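Local coordinates for surface glycoprotein (Trypanosoma brucei, PDB 5KLH) that forms the bilobed ectodomain of a membrane-anchored surface antigen of the insect-stage (procyclic) parasite and is a putative sensor, at residues G31-V36 and L73-N78; E27-T32 and N80-F85. All blocks are in the same frame, centred on the assembly; numbering follows the deposited sequence.

Interactions 1 and 2 follow one another along the same antiparallel pairing of two segments of the chain, with centres about 10 Å apart. Their ranges overlap at Gly31 and Thr32. In interaction 1 strand 31-33 and the turn after it lie against strand 72-79; in interaction 2 the residues just before that strand, from Ser28 to Thr30, meet the loop leading into strand 85-100, as the antiparallel direction requires. The two also touch directly, through a probable hydrogen bond from Val77 N to Phe85 O (2.8 Å). Together they join the sheet's first strand in chain order, and the residues leading into it, to strand 72-79 and the loop that follows, in one lobe of the ectodomain.

Interaction 1: residues G31-V36 and L73-N78; sequences GTFSDV and LVVKVN
Ser34 grips strand 72-79 at the point where strand 31-33 stops. Its OG lies anti to its own carbonyl carbon (chi1 -65°), reaching across to take the amide of Lys76 (N to OG 2.9 Å, N-H...O angle 166°) and to donate to Val74 O (OG to O 2.9 Å), in the carbonyl plane on a lone pair. With Ser34 N giving a nearly straight bond to Lys76 O (2.9 Å, 175°), OG stands in for a strand carbonyl, so hydrogen bonding continues one residue past strand 31-33. Before it, Thr32 and Asn78 form a hydrogen-bonded pair, with Thr32 N to Asn78 O at 2.9 Å. Thr32 OG1 also holds a water (2.7 Å from OG1 to its oxygen) that accepts from Asp35 N and donates to Lys76 O, tying the type I' turn from Phe33 to Val36 to the facing strand. On the other face of the sheet, Phe33 lies alongside Val77, with CE1 3.9 Å from Val77 CG1, and crosses Val75 obliquely. That face is buried: Thr58, Ala60 and Val62 of strand 51-63, and Val200 and Leu202 of strand 197-204, pack on Phe33, while strand 145-164 supplies Leu158 and Leu160 against Val75 and Val77, respectively.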
ATOM      1  N   GLY A  31       6.778  -0.217  22.756  1.00 12.43           N
ATOM      2  CA  GLY A  31       8.132  -0.529  22.340  1.00 14.03           C
ATOM      3  C   GLY A  31       8.732   0.620  21.552  1.00 15.61           C
ATOM      4  O   GLY A  31       8.433   1.788  21.821  1.00 14.32           O
ATOM      5  N   THR A  32       9.578   0.295  20.579  1.00  9.03           N
ATOM      6  CA  THR A  32      10.247   1.322  19.778  1.00  9.87           C
ATOM      7  C   THR A  32      10.297   0.978  18.298  1.00 12.72           C
ATOM      8  O   THR A  32      10.273  -0.192  17.917  1.00 10.94           O
ATOM      9  CB  THR A  32      11.702   1.578  20.247  1.00 13.71           C
ATOM     10  OG1 THR A  32      12.403   0.330  20.325  1.00 16.14           O
ATOM     11  CG2 THR A  32      11.737   2.264  21.605  1.00 18.27           C
ATOM     12  N   PHE A  33      10.375   2.019  17.477  1.00 12.25           N
ATOM     13  CA  PHE A  33      10.705   1.901  16.067  1.00 14.04           C
ATOM     14  C   PHE A  33      12.034   2.622  15.884  1.00 11.35           C
ATOM     15  O   PHE A  33      12.096   3.833  16.062  1.00 12.22           O
ATOM     16  CB  PHE A  33       9.630   2.525  15.164  1.00 12.15           C
ATOM     17  CG  PHE A  33       8.328   1.760  15.119  1.00 11.20           C
ATOM     18  CD1 PHE A  33       8.169   0.678  14.259  1.00 14.13           C
ATOM     19  CD2 PHE A  33       7.252   2.156  15.896  1.00 12.71           C
ATOM     20  CE1 PHE A  33       6.953  -0.017  14.204  1.00 16.64           C
ATOM     21  CE2 PHE A  33       6.044   1.471  15.841  1.00 14.13           C
ATOM     22  CZ  PHE A  33       5.889   0.398  14.996  1.00 11.30           C
ATOM     23  N   SER A  34      13.083   1.880  15.541  1.00 10.86           N
ATOM     24  CA  SER A  34      14.425   2.441  15.419  1.00 12.65           C
ATOM     25  C   SER A  34      14.729   3.383  16.594  1.00 15.44           C
ATOM     26  O   SER A  34      15.126   4.539  16.392  1.00 15.81           O
ATOM     27  CB  SER A  34      14.583   3.173  14.083  1.00 13.72           C
ATOM     28  OG  SER A  34      14.471   2.246  13.013  1.00 13.68           O
ATOM     29  N   ASP A  35      14.499   2.861  17.801  1.00 15.83           N
ATOM     30  CA  ASP A  35      14.763   3.532  19.074  1.00 18.47           C
ATOM     31  C   ASP A  35      13.851   4.721  19.367  1.00 18.76           C
ATOM     32  O   ASP A  35      14.023   5.393  20.387  1.00 19.60           O
ATOM     33  CB  ASP A  35      16.219   3.977  19.136  1.00 18.75           C
ATOM     34  CG  ASP A  35      17.171   2.841  18.892  1.00 25.05           C
ATOM     35  OD1 ASP A  35      17.027   1.801  19.569  1.00 26.00           O
ATOM     36  OD2 ASP A  35      18.032   2.978  17.999  1.00 32.76           O
ATOM     37  N   VAL A  36      12.864   4.976  18.510  1.00 15.37           N
ATOM     38  CA  VAL A  36      11.871   5.996  18.848  1.00 13.22           C
ATOM     39  C   VAL A  36      10.676   5.354  19.553  1.00 18.05           C
ATOM     40  O   VAL A  36      10.149   4.343  19.092  1.00 13.27           O
ATOM     41  CB  VAL A  36      11.383   6.761  17.601  1.00 11.38           C
ATOM     42  CG1 VAL A  36      10.385   7.851  18.002  1.00 14.72           C
ATOM     43  CG2 VAL A  36      12.556   7.386  16.867  1.00 14.12           C
ATOM     44  N   LEU A  73      15.524   3.894   4.103  1.00 11.04           N
ATOM     45  CA  LEU A  73      15.226   4.092   5.505  1.00  8.32           C
ATOM     46  C   LEU A  73      15.262   2.719   6.160  1.00  9.01           C
ATOM     47  O   LEU A  73      14.754   1.751   5.588  1.00 11.39           O
ATOM     48  CB  LEU A  73      13.849   4.732   5.690  1.00 11.96           C
ATOM     49  CG  LEU A  73      13.341   4.984   7.111  1.00 12.41           C
ATOM     50  CD1 LEU A  73      13.987   6.237   7.700  1.00 12.42           C
ATOM     51  CD2 LEU A  73      11.838   5.130   7.078  1.00 11.82           C
ATOM     52  N   VAL A  74      15.887   2.638   7.332  1.00  8.34           N
ATOM     53  CA  VAL A  74      16.001   1.395   8.072  1.00 11.37           C
ATOM     54  C   VAL A  74      15.125   1.465   9.303  1.00 12.79           C
ATOM     55  O   VAL A  74      15.407   2.227  10.234  1.00 12.24           O
ATOM     56  CB  VAL A  74      17.466   1.118   8.486  1.00 16.41           C
ATOM     57  CG1 VAL A  74      17.559  -0.194   9.242  1.00 13.84           C
ATOM     58  CG2 VAL A  74      18.361   1.086   7.253  1.00 15.60           C
ATOM     59  N   VAL A  75      14.066   0.664   9.318  1.00 11.72           N
ATOM     60  CA  VAL A  75      13.120   0.683  10.427  1.00 13.03           C
ATOM     61  C   VAL A  75      13.259  -0.612  11.214  1.00 12.33           C
ATOM     62  O   VAL A  75      12.921  -1.684  10.725  1.00 12.10           O
ATOM     63  CB  VAL A  75      11.676   0.859   9.927  1.00  9.88           C
ATOM     64  CG1 VAL A  75      10.708   0.918  11.094  1.00 12.83           C
ATOM     65  CG2 VAL A  75      11.573   2.128   9.092  1.00 11.40           C
ATOM     66  N   LYS A  76      13.803  -0.507  12.425  1.00  8.13           N
ATOM     67  CA  LYS A  76      13.935  -1.663  13.302  1.00 13.79           C
ATOM     68  C   LYS A  76      12.753  -1.739  14.250  1.00 13.45           C
ATOM     69  O   LYS A  76      12.590  -0.902  15.143  1.00 12.67           O
ATOM     70  CB  LYS A  76      15.261  -1.589  14.063  1.00 14.48           C
ATOM     71  CG  LYS A  76      16.431  -1.438  13.100  1.00 15.42           C
ATOM     72  CD  LYS A  76      17.788  -1.549  13.778  1.00 25.57           C
ATOM     73  CE  LYS A  76      18.895  -1.417  12.738  1.00 33.77           C
ATOM     74  NZ  LYS A  76      20.259  -1.661  13.293  1.00 39.28           N
ATOM     75  N   VAL A  77      11.904  -2.732  14.020  1.00 10.95           N
ATOM     76  CA  VAL A  77      10.665  -2.861  14.764  1.00  9.33           C
ATOM     77  C   VAL A  77      10.936  -3.669  16.024  1.00 13.24           C
ATOM     78  O   VAL A  77      11.325  -4.829  15.947  1.00 11.29           O
ATOM     79  CB  VAL A  77       9.590  -3.538  13.901  1.00 11.18           C
ATOM     80  CG1 VAL A  77       8.275  -3.632  14.641  1.00 12.25           C
ATOM     81  CG2 VAL A  77       9.451  -2.795  12.583  1.00  9.80           C
ATOM     82  N   ASN A  78      10.780  -3.032  17.177  1.00 12.53           N
ATOM     83  CA  ASN A  78      10.987  -3.695  18.461  1.00 12.24           C
ATOM     84  C   ASN A  78       9.771  -3.458  19.360  1.00 12.54           C
ATOM     85  O   ASN A  78       9.796  -2.629  20.281  1.00 11.99           O
ATOM     86  CB  ASN A  78      12.277  -3.200  19.124  1.00 13.70           C
ATOM     87  CG  ASN A  78      12.698  -4.070  20.293  1.00 13.20           C
ATOM     88  OD1 ASN A  78      12.036  -5.066  20.617  1.00 16.61           O
ATOM     89  ND2 ASN A  78      13.808  -3.709  20.928  1.00 20.07           N
TER
HETATM   90  O   HOH W   1      13.655  -0.055  17.978  1.00 17.99           O

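Interaction 2: residues E27-T32 and N80-F85; sequences ESWTGT and NTVAPF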
ATOM      1  N   GLU A  27      -3.168  -3.522  22.721  1.00 21.22           N
ATOM      2  CA  GLU A  27      -2.903  -2.525  23.760  1.00 18.19           C
ATOM      3  C   GLU A  27      -1.506  -2.697  24.330  1.00 19.09           C
ATOM      4  O   GLU A  27      -0.908  -1.745  24.852  1.00 19.20           O
ATOM      5  CB  GLU A  27      -3.944  -2.613  24.882  1.00 18.27           C
ATOM      6  CG  GLU A  27      -5.379  -2.471  24.396  1.00 22.19           C
ATOM      7  CD  GLU A  27      -5.547  -1.415  23.303  1.00 42.13           C
ATOM      8  OE1 GLU A  27      -5.210  -0.231  23.537  1.00 33.02           O
ATOM      9  OE2 GLU A  27      -6.024  -1.775  22.199  1.00 39.30           O
ATOM     10  N   SER A  28      -0.977  -3.909  24.203  1.00 18.75           N
ATOM     11  CA  SER A  28       0.360  -4.209  24.685  1.00 18.91           C
ATOM     12  C   SER A  28       1.449  -3.927  23.654  1.00 16.62           C
ATOM     13  O   SER A  28       2.607  -4.275  23.869  1.00 13.54           O
ATOM     14  CB  SER A  28       0.441  -5.674  25.123  1.00 24.19           C
ATOM     15  OG  SER A  28      -0.478  -5.934  26.172  1.00 30.56           O
ATOM     16  N   TRP A  29       1.089  -3.290  22.539  1.00 13.53           N
ATOM     17  CA  TRP A  29       2.061  -3.069  21.461  1.00 13.46           C
ATOM     18  C   TRP A  29       2.923  -1.819  21.692  1.00 14.40           C
ATOM     19  O   TRP A  29       3.054  -0.931  20.825  1.00 12.55           O
ATOM     20  CB  TRP A  29       1.336  -3.003  20.107  1.00 14.23           C
ATOM     21  CG  TRP A  29       1.120  -4.356  19.465  1.00 11.61           C
ATOM     22  CD1 TRP A  29       1.219  -5.582  20.069  1.00 11.80           C
ATOM     23  CD2 TRP A  29       0.779  -4.615  18.094  1.00 11.32           C
ATOM     24  NE1 TRP A  29       0.968  -6.580  19.158  1.00 11.42           N
ATOM     25  CE2 TRP A  29       0.697  -6.013  17.939  1.00 10.01           C
ATOM     26  CE3 TRP A  29       0.534  -3.797  16.979  1.00 12.06           C
ATOM     27  CZ2 TRP A  29       0.373  -6.615  16.723  1.00 10.63           C
ATOM     28  CZ3 TRP A  29       0.225  -4.399  15.767  1.00  9.89           C
ATOM     29  CH2 TRP A  29       0.148  -5.793  15.651  1.00 10.90           C
ATOM     30  N   THR A  30       3.496  -1.748  22.889  1.00 15.42           N
ATOM     31  CA  THR A  30       4.445  -0.700  23.224  1.00 15.39           C
ATOM     32  C   THR A  30       5.830  -1.149  22.786  1.00 14.13           C
ATOM     33  O   THR A  30       6.039  -2.334  22.506  1.00 14.12           O
ATOM     34  CB  THR A  30       4.460  -0.429  24.716  1.00 14.54           C
ATOM     35  OG1 THR A  30       4.575  -1.695  25.381  1.00 18.36           O
ATOM     36  CG2 THR A  30       3.170   0.269  25.143  1.00 19.57           C
ATOM     37  N   GLY A  31       6.778  -0.217  22.756  1.00 12.43           N
ATOM     38  CA  GLY A  31       8.132  -0.529  22.340  1.00 14.03           C
ATOM     39  C   GLY A  31       8.732   0.620  21.552  1.00 15.61           C
ATOM     40  O   GLY A  31       8.433   1.788  21.821  1.00 14.32           O
ATOM     41  N   THR A  32       9.578   0.295  20.579  1.00  9.03           N
ATOM     42  CA  THR A  32      10.247   1.322  19.778  1.00  9.87           C
ATOM     43  C   THR A  32      10.297   0.978  18.298  1.00 12.72           C
ATOM     44  O   THR A  32      10.273  -0.192  17.917  1.00 10.94           O
ATOM     45  CB  THR A  32      11.702   1.578  20.247  1.00 13.71           C
ATOM     46  OG1 THR A  32      12.403   0.330  20.325  1.00 16.14           O
ATOM     47  CG2 THR A  32      11.737   2.264  21.605  1.00 18.27           C
ATOM     48  N   ASN A  80       6.666  -4.964  21.777  1.00 12.29           N
ATOM     49  CA  ASN A  80       6.241  -6.005  22.706  1.00 13.21           C
ATOM     50  C   ASN A  80       5.248  -6.955  22.034  1.00 13.22           C
ATOM     51  O   ASN A  80       4.267  -6.506  21.440  1.00 13.40           O
ATOM     52  CB  ASN A  80       5.629  -5.345  23.954  1.00 14.23           C
ATOM     53  CG  ASN A  80       5.247  -6.340  25.021  1.00 19.48           C
ATOM     54  OD1 ASN A  80       6.034  -7.216  25.383  1.00 21.80           O
ATOM     55  ND2 ASN A  80       4.030  -6.206  25.542  1.00 19.22           N
ATOM     56  N   THR A  81       5.553  -8.256  22.114  1.00 12.94           N
ATOM     57  CA  THR A  81       4.777  -9.384  21.579  1.00 15.83           C
ATOM     58  C   THR A  81       4.924  -9.577  20.063  1.00 13.47           C
ATOM     59  O   THR A  81       4.367 -10.517  19.513  1.00 16.58           O
ATOM     60  CB  THR A  81       3.233  -9.307  21.930  1.00 17.16           C
ATOM     61  OG1 THR A  81       2.557  -8.339  21.111  1.00 14.41           O
ATOM     62  CG2 THR A  81       3.008  -8.996  23.409  1.00 18.42           C
ATOM     63  N   VAL A  82       5.698  -8.720  19.398  1.00 12.33           N
ATOM     64  CA  VAL A  82       5.978  -8.904  17.975  1.00 12.41           C
ATOM     65  C   VAL A  82       7.433  -9.333  17.769  1.00 12.07           C
ATOM     66  O   VAL A  82       8.353  -8.611  18.159  1.00 11.60           O
ATOM     67  CB  VAL A  82       5.702  -7.590  17.173  1.00  9.30           C
ATOM     68  CG1 VAL A  82       5.898  -7.819  15.682  1.00 12.02           C
ATOM     69  CG2 VAL A  82       4.288  -7.098  17.436  1.00 11.17           C
ATOM     70  N   ALA A  83       7.655 -10.511  17.185  1.00 10.74           N
ATOM     71  CA  ALA A  83       9.028 -10.936  16.896  1.00 12.73           C
ATOM     72  C   ALA A  83       9.755  -9.838  16.132  1.00 13.43           C
ATOM     73  O   ALA A  83       9.271  -9.394  15.098  1.00 13.58           O
ATOM     74  CB  ALA A  83       9.047 -12.227  16.094  1.00 14.68           C
ATOM     75  N   PRO A  84      10.912  -9.385  16.646  1.00  9.98           N
ATOM     76  CA  PRO A  84      11.574  -8.255  15.992  1.00 14.32           C
ATOM     77  C   PRO A  84      11.856  -8.494  14.512  1.00 12.83           C
ATOM     78  O   PRO A  84      12.160  -9.618  14.081  1.00 14.88           O
ATOM     79  CB  PRO A  84      12.880  -8.114  16.775  1.00 18.78           C
ATOM     80  CG  PRO A  84      12.550  -8.666  18.131  1.00 18.35           C
ATOM     81  CD  PRO A  84      11.603  -9.792  17.883  1.00 13.78           C
ATOM     82  N   PHE A  85      11.740  -7.421  13.737  1.00 11.81           N
ATOM     83  CA  PHE A  85      12.103  -7.476  12.334  1.00 11.96           C
ATOM     84  C   PHE A  85      12.490  -6.105  11.849  1.00 12.60           C
ATOM     85  O   PHE A  85      12.153  -5.091  12.480  1.00 11.24           O
ATOM     86  CB  PHE A  85      10.966  -8.074  11.477  1.00 13.75           C
ATOM     87  CG  PHE A  85       9.733  -7.220  11.372  1.00 15.34           C
ATOM     88  CD1 PHE A  85       8.756  -7.269  12.353  1.00 12.59           C
ATOM     89  CD2 PHE A  85       9.522  -6.417  10.263  1.00 12.93           C
ATOM     90  CE1 PHE A  85       7.598  -6.501  12.250  1.00 13.16           C
ATOM     91  CE2 PHE A  85       8.365  -5.649  10.152  1.00 11.20           C
ATOM     92  CZ  PHE A  85       7.412  -5.689  11.142  1.00 11.83           C
TER
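Trp29 and Val82 make the close-packed side of this contact. Methyl CG2 of Val82 sits over one face of the indole in a CH-pi contact, 4.0 Å from the centroid of the five-membered ring and 25° off its normal, and the two side chains cross at about a right angle. Thr81 comes instead to the edge of the same ring, its OG1 near the ring plane and 3.1 Å from Trp29 NE1. Tyr170 meets the indole edge-to-face, and Leu202 and Ser204 of strand 197-204 also touch it. Residues Ser28 to Thr30 form an inverse gamma turn centred on Trp29, with a weak Thr30 N to Ser28 O bond, where the N-terminal region bends into the first strand of the sheet, opposite the loop joining strands 72-79 and 85-100. Toward solvent the contact changes from packing to hydrogen bonds. Exposed Asn80 donates its backbone N-H to Thr30 O (2.8 Å). Its CG is anti to the backbone N (chi1 -176°), which carries ND2 to Ser28 O (2.9 Å, 156°); that oxygen receives the N-H on a lone pair and lies close to the plane of the Asn80 amide. A loose approach on this exposed side is Thr30 OG1 to Asn80 CB (4.1 Å).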